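Local atomic coordinates of glycoside hydrolase family 81 (Clostridium thermocellum, PDB entry 6FOP), a protein that probably hydrolyses beta-1,3-glucans such as laminarin as a family 81 glycoside hydrolase of the cellulosome. Residues L214-D219 and T290-S295; D434-W437 and D441-G444. All blocks are in the same frame, centred on the assembly; numbering follows the deposited sequence. Where two conformers were deposited one is given.

Contact 1 (L214-D219 and T290-S295); sequences LTYYKD and TIQGTS
Tyr216, on helix 211-220, meets Gln292 at the end of strand 286-292 through a single polar contact. The strand arrives with Thr290, whose OG1 bonds to the carbonyl of Tyr279 while its side chain packs on Ile260 and Leu277; the latter two also lie against Tyr216, so strand and tyrosine share an apolar floor. Ile291 points away from the helix, onto Leu261. Gln292 then turns back toward it. Its chain bends at the second torsion (chi2 55°), which brings the amide round to the phenol oxygen, and NE2 donates to Tyr216 OH at 3.1 Å with an N-H...O angle of 160°. The hydroxyl lies close to the amide plane, but the ring itself stands steeply to it, the two planes being 77° apart. Gln292 CB adds a close approach of 3.4 Å to Tyr216 OH. In the fold, this joins the helix that follows strand 200-206 of the eight-stranded antiparallel sheet to the middle strand of a small three-stranded sheet. Because the bond is made by the far ends of two long side chains, the CA atoms of Tyr216 and Gln292 remain 10.5 Å apart. At Gly293 the backbone adopts angles at which a CB would press against the carbonyl O of Gln292; its own backbone bond runs to Thr259, and Thr294 continues by bonding to Ala247.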
loop_
_atom_site.group_PDB
_atom_site.type_symbol
_atom_site.label_atom_id
_atom_site.label_comp_id
_atom_site.label_asym_id
_atom_site.label_seq_id
_atom_site.Cartn_x
_atom_site.Cartn_y
_atom_site.Cartn_z
ATOM N N LEU A 214 -7.904 -16.741 -28.966
ATOM C CA LEU A 214 -8.974 -15.768 -29.179
ATOM C C LEU A 214 -10.329 -16.365 -28.827
ATOM O O LEU A 214 -11.155 -15.698 -28.212
ATOM C CB LEU A 214 -8.954 -15.292 -30.619
ATOM C CG LEU A 214 -10.016 -14.276 -31.021
ATOM C CD1 LEU A 214 -9.874 -12.970 -30.238
ATOM C CD2 LEU A 214 -9.916 -14.013 -32.515
ATOM N N THR A 215 -10.541 -17.635 -29.176
ATOM C CA THR A 215 -11.805 -18.313 -28.871
ATOM C C THR A 215 -12.023 -18.381 -27.361
ATOM O O THR A 215 -13.127 -18.163 -26.875
ATOM C CB THR A 215 -11.802 -19.732 -29.475
ATOM O OG1 THR A 215 -11.610 -19.645 -30.897
ATOM C CG2 THR A 215 -13.078 -20.443 -29.198
ATOM N N TYR A 216 -10.968 -18.691 -26.612
ATOM C CA TYR A 216 -11.077 -18.772 -25.148
ATOM C C TYR A 216 -11.401 -17.411 -24.546
ATOM O O TYR A 216 -12.297 -17.294 -23.698
ATOM C CB TYR A 216 -9.773 -19.301 -24.574
ATOM C CG TYR A 216 -9.874 -19.520 -23.071
ATOM C CD1 TYR A 216 -10.490 -20.664 -22.555
ATOM C CD2 TYR A 216 -9.398 -18.568 -22.167
ATOM C CE1 TYR A 216 -10.620 -20.858 -21.192
ATOM C CE2 TYR A 216 -9.510 -18.776 -20.795
ATOM C CZ TYR A 216 -10.104 -19.915 -20.317
ATOM O OH TYR A 216 -10.219 -20.080 -18.953
ATOM N N TYR A 217 -10.714 -16.373 -24.986
ATOM C CA TYR A 217 -11.003 -15.011 -24.497
ATOM C C TYR A 217 -12.404 -14.553 -24.904
ATOM O O TYR A 217 -13.093 -13.928 -24.116
ATOM C CB TYR A 217 -9.920 -14.038 -24.901
ATOM C CG TYR A 217 -8.686 -14.113 -24.007
ATOM C CD1 TYR A 217 -7.852 -15.224 -24.019
ATOM C CD2 TYR A 217 -8.365 -13.065 -23.150
ATOM C CE1 TYR A 217 -6.726 -15.280 -23.210
ATOM C CE2 TYR A 217 -7.248 -13.115 -22.339
ATOM C CZ TYR A 217 -6.443 -14.226 -22.377
ATOM O OH TYR A 217 -5.322 -14.289 -21.576
ATOM N N LYS A 218 -12.860 -14.915 -26.108
ATOM C CA LYS A 218 -14.234 -14.628 -26.507
ATOM C C LYS A 218 -15.233 -15.291 -25.586
ATOM O O LYS A 218 -16.262 -14.700 -25.270
ATOM C CB LYS A 218 -14.466 -15.033 -27.964
ATOM C CG LYS A 218 -15.861 -14.699 -28.454
ATOM C CD LYS A 218 -16.107 -15.198 -29.863
ATOM C CE LYS A 218 -17.546 -14.877 -30.263
ATOM N NZ LYS A 218 -17.986 -15.545 -31.512
ATOM N N ASP A 219 -14.931 -16.516 -25.139
ATOM C CA ASP A 219 -15.842 -17.217 -24.250
ATOM C C ASP A 219 -16.218 -16.415 -23.010
ATOM O O ASP A 219 -17.326 -16.569 -22.508
ATOM C CB ASP A 219 -15.260 -18.551 -23.771
ATOM C CG ASP A 219 -15.250 -19.630 -24.824
ATOM O OD1 ASP A 219 -16.038 -19.571 -25.773
ATOM O OD2 ASP A 219 -14.448 -20.592 -24.650
ATOM N N THR A 290 -2.369 -16.117 -14.962
ATOM C CA THR A 290 -3.807 -16.029 -15.113
ATOM C C THR A 290 -4.501 -17.250 -14.547
ATOM O O THR A 290 -3.959 -18.361 -14.534
ATOM C CB THR A 290 -4.220 -15.830 -16.579
ATOM O OG1 THR A 290 -3.758 -16.914 -17.395
ATOM C CG2 THR A 290 -3.759 -14.496 -17.115
ATOM N N ILE A 291 -5.754 -17.043 -14.124
ATOM C CA ILE A 291 -6.623 -18.129 -13.674
ATOM C C ILE A 291 -8.003 -17.900 -14.276
ATOM O O ILE A 291 -8.331 -16.769 -14.666
ATOM C CB ILE A 291 -6.750 -18.215 -12.134
ATOM C CG1 ILE A 291 -7.358 -16.925 -11.558
ATOM C CG2 ILE A 291 -5.362 -18.497 -11.544
ATOM C CD1 ILE A 291 -7.634 -17.008 -10.094
ATOM N N GLN A 292 -8.763 -18.971 -14.373
ATOM C CA GLN A 292 -10.180 -18.875 -14.701
ATOM C C GLN A 292 -10.956 -18.886 -13.415
ATOM O O GLN A 292 -10.831 -19.827 -12.618
ATOM C CB GLN A 292 -10.622 -20.060 -15.554
ATOM C CG GLN A 292 -12.141 -20.218 -15.723
ATOM C CD GLN A 292 -12.829 -19.022 -16.255
ATOM O OE1 GLN A 292 -13.859 -18.603 -15.707
ATOM N NE2 GLN A 292 -12.320 -18.480 -17.361
ATOM N N GLY A 293 -11.814 -17.897 -13.261
ATOM C CA GLY A 293 -12.746 -17.886 -12.146
ATOM C C GLY A 293 -13.104 -16.498 -11.742
ATOM O O GLY A 293 -12.471 -15.514 -12.176
ATOM N N THR A 294 -14.098 -16.417 -10.875
ATOM C CA THR A 294 -14.509 -15.148 -10.336
ATOM C C THR A 294 -13.944 -14.891 -8.937
ATOM O O THR A 294 -14.191 -13.830 -8.392
ATOM C CB THR A 294 -16.035 -15.045 -10.307
ATOM O OG1 THR A 294 -16.568 -16.175 -9.614
ATOM C CG2 THR A 294 -16.554 -14.967 -11.739
ATOM N N SER A 295 -13.176 -15.831 -8.383
ATOM C CA SER A 295 -12.543 -15.598 -7.098
ATOM C C SER A 295 -11.304 -16.438 -6.928
ATOM O O SER A 295 -11.136 -17.484 -7.553
ATOM C CB SER A 295 -13.512 -15.862 -5.944
ATOM O OG SER A 295 -13.823 -17.232 -5.858
#

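Contact 2 (D434-W437 and D441-G444)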
loop_
_atom_site.group_PDB
_atom_site.type_symbol
_atom_site.label_atom_id
_atom_site.label_comp_id
_atom_site.label_asym_id
_atom_site.label_seq_id
_atom_site.Cartn_x
_atom_site.Cartn_y
_atom_site.Cartn_z
ATOM N N ASP A 434 -2.281 2.160 29.451
ATOM C CA ASP A 434 -3.315 2.964 30.053
ATOM C C ASP A 434 -4.610 2.705 29.285
ATOM O O ASP A 434 -4.920 3.417 28.313
ATOM C CB ASP A 434 -2.941 4.434 30.067
ATOM C CG ASP A 434 -3.936 5.290 30.782
ATOM O OD1 ASP A 434 -5.052 4.818 31.060
ATOM O OD2 ASP A 434 -3.611 6.474 31.027
ATOM N N PRO A 435 -5.339 1.647 29.698
ATOM C CA PRO A 435 -6.604 1.324 29.052
ATOM C C PRO A 435 -7.669 2.402 29.222
ATOM O O PRO A 435 -8.595 2.491 28.414
ATOM C CB PRO A 435 -7.021 0.009 29.734
ATOM C CG PRO A 435 -6.408 0.071 31.091
ATOM C CD PRO A 435 -5.121 0.831 30.913
ATOM N N GLN A 436 -7.557 3.177 30.289
ATOM C CA GLN A 436 -8.491 4.253 30.579
ATOM C C GLN A 436 -8.366 5.355 29.502
ATOM O O GLN A 436 -9.337 5.730 28.848
ATOM C CB GLN A 436 -8.148 4.761 31.999
ATOM C CG GLN A 436 -8.885 5.954 32.497
ATOM C CD GLN A 436 -8.348 6.379 33.837
ATOM O OE1 GLN A 436 -7.169 6.699 33.967
ATOM N NE2 GLN A 436 -9.189 6.355 34.838
ATOM N N TRP A 437 -7.141 5.805 29.274
ATOM C CA TRP A 437 -6.870 6.867 28.287
ATOM C C TRP A 437 -7.344 6.485 26.868
ATOM O O TRP A 437 -7.921 7.287 26.131
ATOM C CB TRP A 437 -5.361 7.147 28.246
ATOM C CG TRP A 437 -4.957 8.344 27.457
ATOM C CD1 TRP A 437 -4.738 9.603 27.939
ATOM C CD2 TRP A 437 -4.680 8.410 26.045
ATOM N NE1 TRP A 437 -4.363 10.435 26.941
ATOM C CE2 TRP A 437 -4.348 9.746 25.759
ATOM C CE3 TRP A 437 -4.703 7.474 25.003
ATOM C CZ2 TRP A 437 -3.991 10.177 24.480
ATOM C CZ3 TRP A 437 -4.369 7.912 23.716
ATOM C CH2 TRP A 437 -4.012 9.241 23.473
ATOM N N ASP A 441 -14.578 6.316 25.021
ATOM C CA ASP A 441 -15.156 7.480 25.693
ATOM C C ASP A 441 -14.132 8.591 25.991
ATOM O O ASP A 441 -14.516 9.752 26.202
ATOM C CB ASP A 441 -15.826 7.068 27.016
ATOM C CG ASP A 441 -17.006 6.124 26.830
ATOM O OD1 ASP A 441 -17.712 6.197 25.799
ATOM O OD2 ASP A 441 -17.238 5.297 27.736
ATOM N N ASN A 442 -12.848 8.230 26.030
ATOM C CA ASN A 442 -11.778 9.175 26.215
ATOM C C ASN A 442 -11.112 9.478 24.879
ATOM O O ASN A 442 -11.770 10.079 24.040
ATOM C CB ASN A 442 -10.847 8.690 27.346
ATOM C CG ASN A 442 -11.548 8.713 28.699
ATOM O OD1 ASN A 442 -12.305 9.638 28.982
ATOM N ND2 ASN A 442 -11.310 7.711 29.526
ATOM N N TRP A 443 -9.860 9.079 24.663
ATOM C CA TRP A 443 -9.149 9.471 23.449
ATOM C C TRP A 443 -9.260 8.457 22.306
ATOM O O TRP A 443 -8.785 8.740 21.184
ATOM C CB TRP A 443 -7.681 9.807 23.793
ATOM C CG TRP A 443 -7.699 10.901 24.819
ATOM C CD1 TRP A 443 -7.527 10.778 26.187
ATOM C CD2 TRP A 443 -8.037 12.261 24.586
ATOM N NE1 TRP A 443 -7.712 11.990 26.790
ATOM C CE2 TRP A 443 -8.040 12.917 25.843
ATOM C CE3 TRP A 443 -8.341 13.001 23.430
ATOM C CZ2 TRP A 443 -8.324 14.279 25.968
ATOM C CZ3 TRP A 443 -8.595 14.357 23.552
ATOM C CH2 TRP A 443 -8.600 14.982 24.816
ATOM N N GLY A 444 -9.835 7.279 22.572
ATOM C CA GLY A 444 -9.891 6.236 21.561
ATOM C C GLY A 444 -10.763 6.575 20.363
ATOM O O GLY A 444 -10.481 6.110 19.246
#
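Trp437 and Trp443 stack at a tight helix-to-helix corner, where the short helix 435-438 gives way to helix 440-455 in the C-terminal domain, which in this family is built round an (alpha/alpha)6 barrel. The aromatic contact is an offset stack of the two five-membered rings, with centroids 4.2 Å apart and planes inclined at 30°. Trp443 leads with its pyrrole corner: CD1 sits over one face of the Trp437 indole, toward its rim, and comes within 3.3 Å of Trp437 NE1. Trp437 NE1 is hydrogen-bonded to Glu377 OE2 on helix 362-379. Trp443 also packs on the calcium ligand Thr381, its side chain about 8 Å from a calcium ion.

Hydrogen bonds fasten the backbone on both sides of the corner. Trp443 N donates to Trp437 O at 3.0 Å, almost in line with the carbonyl bond. One residue earlier on each side, Asn442 ND2 reaches Gln436 O at 2.9 Å by a nearly straight bond; the acceptor lies in the plane of the asparagine amide, whereas ND2 approaches from above the plane of the carbonyl. Gln436 O also accepts from Ser439 OG, giving it two side-chain partners. At the start of the first helix Asp434 is the N-cap: OD1 takes the N-H of Trp437 at 2.9 Å from above the carboxylate plane, while OD2 forms a salt bridge with Lys373.

A CH-pi contact completes the packing. The backbone sets Trp443 CB over the benzo half of Trp437, 3.6 Å from the six-membered ring centroid and only 6° off the ring normal, and chi1 of -58° then swings the indole so that CD1 comes over the pyrrole part of Trp437.

In the fold
From the N terminus, the chain first completes the eight-stranded sheet, then enters helix 211-220, where contact 1 begins. The 70 intervening residues carry strands 223-235, 240-251 and 260-263, helix 265-268 and strand 280-283 before strand 286-292 returns to close this long, strand-rich loop. Contact 2 opens well over a hundred residues later, after helix 416-433, and spans only three residues, 438-440, at the junction of helices 435-438 and 440-455 in the helical C-terminal domain. The two are in series, neither nested nor crossing. They lie on opposite sides of the chain's centre, their own centres 52 Å apart: contact 1 ties together parts of the strand-rich region, contact 2 consecutive helices.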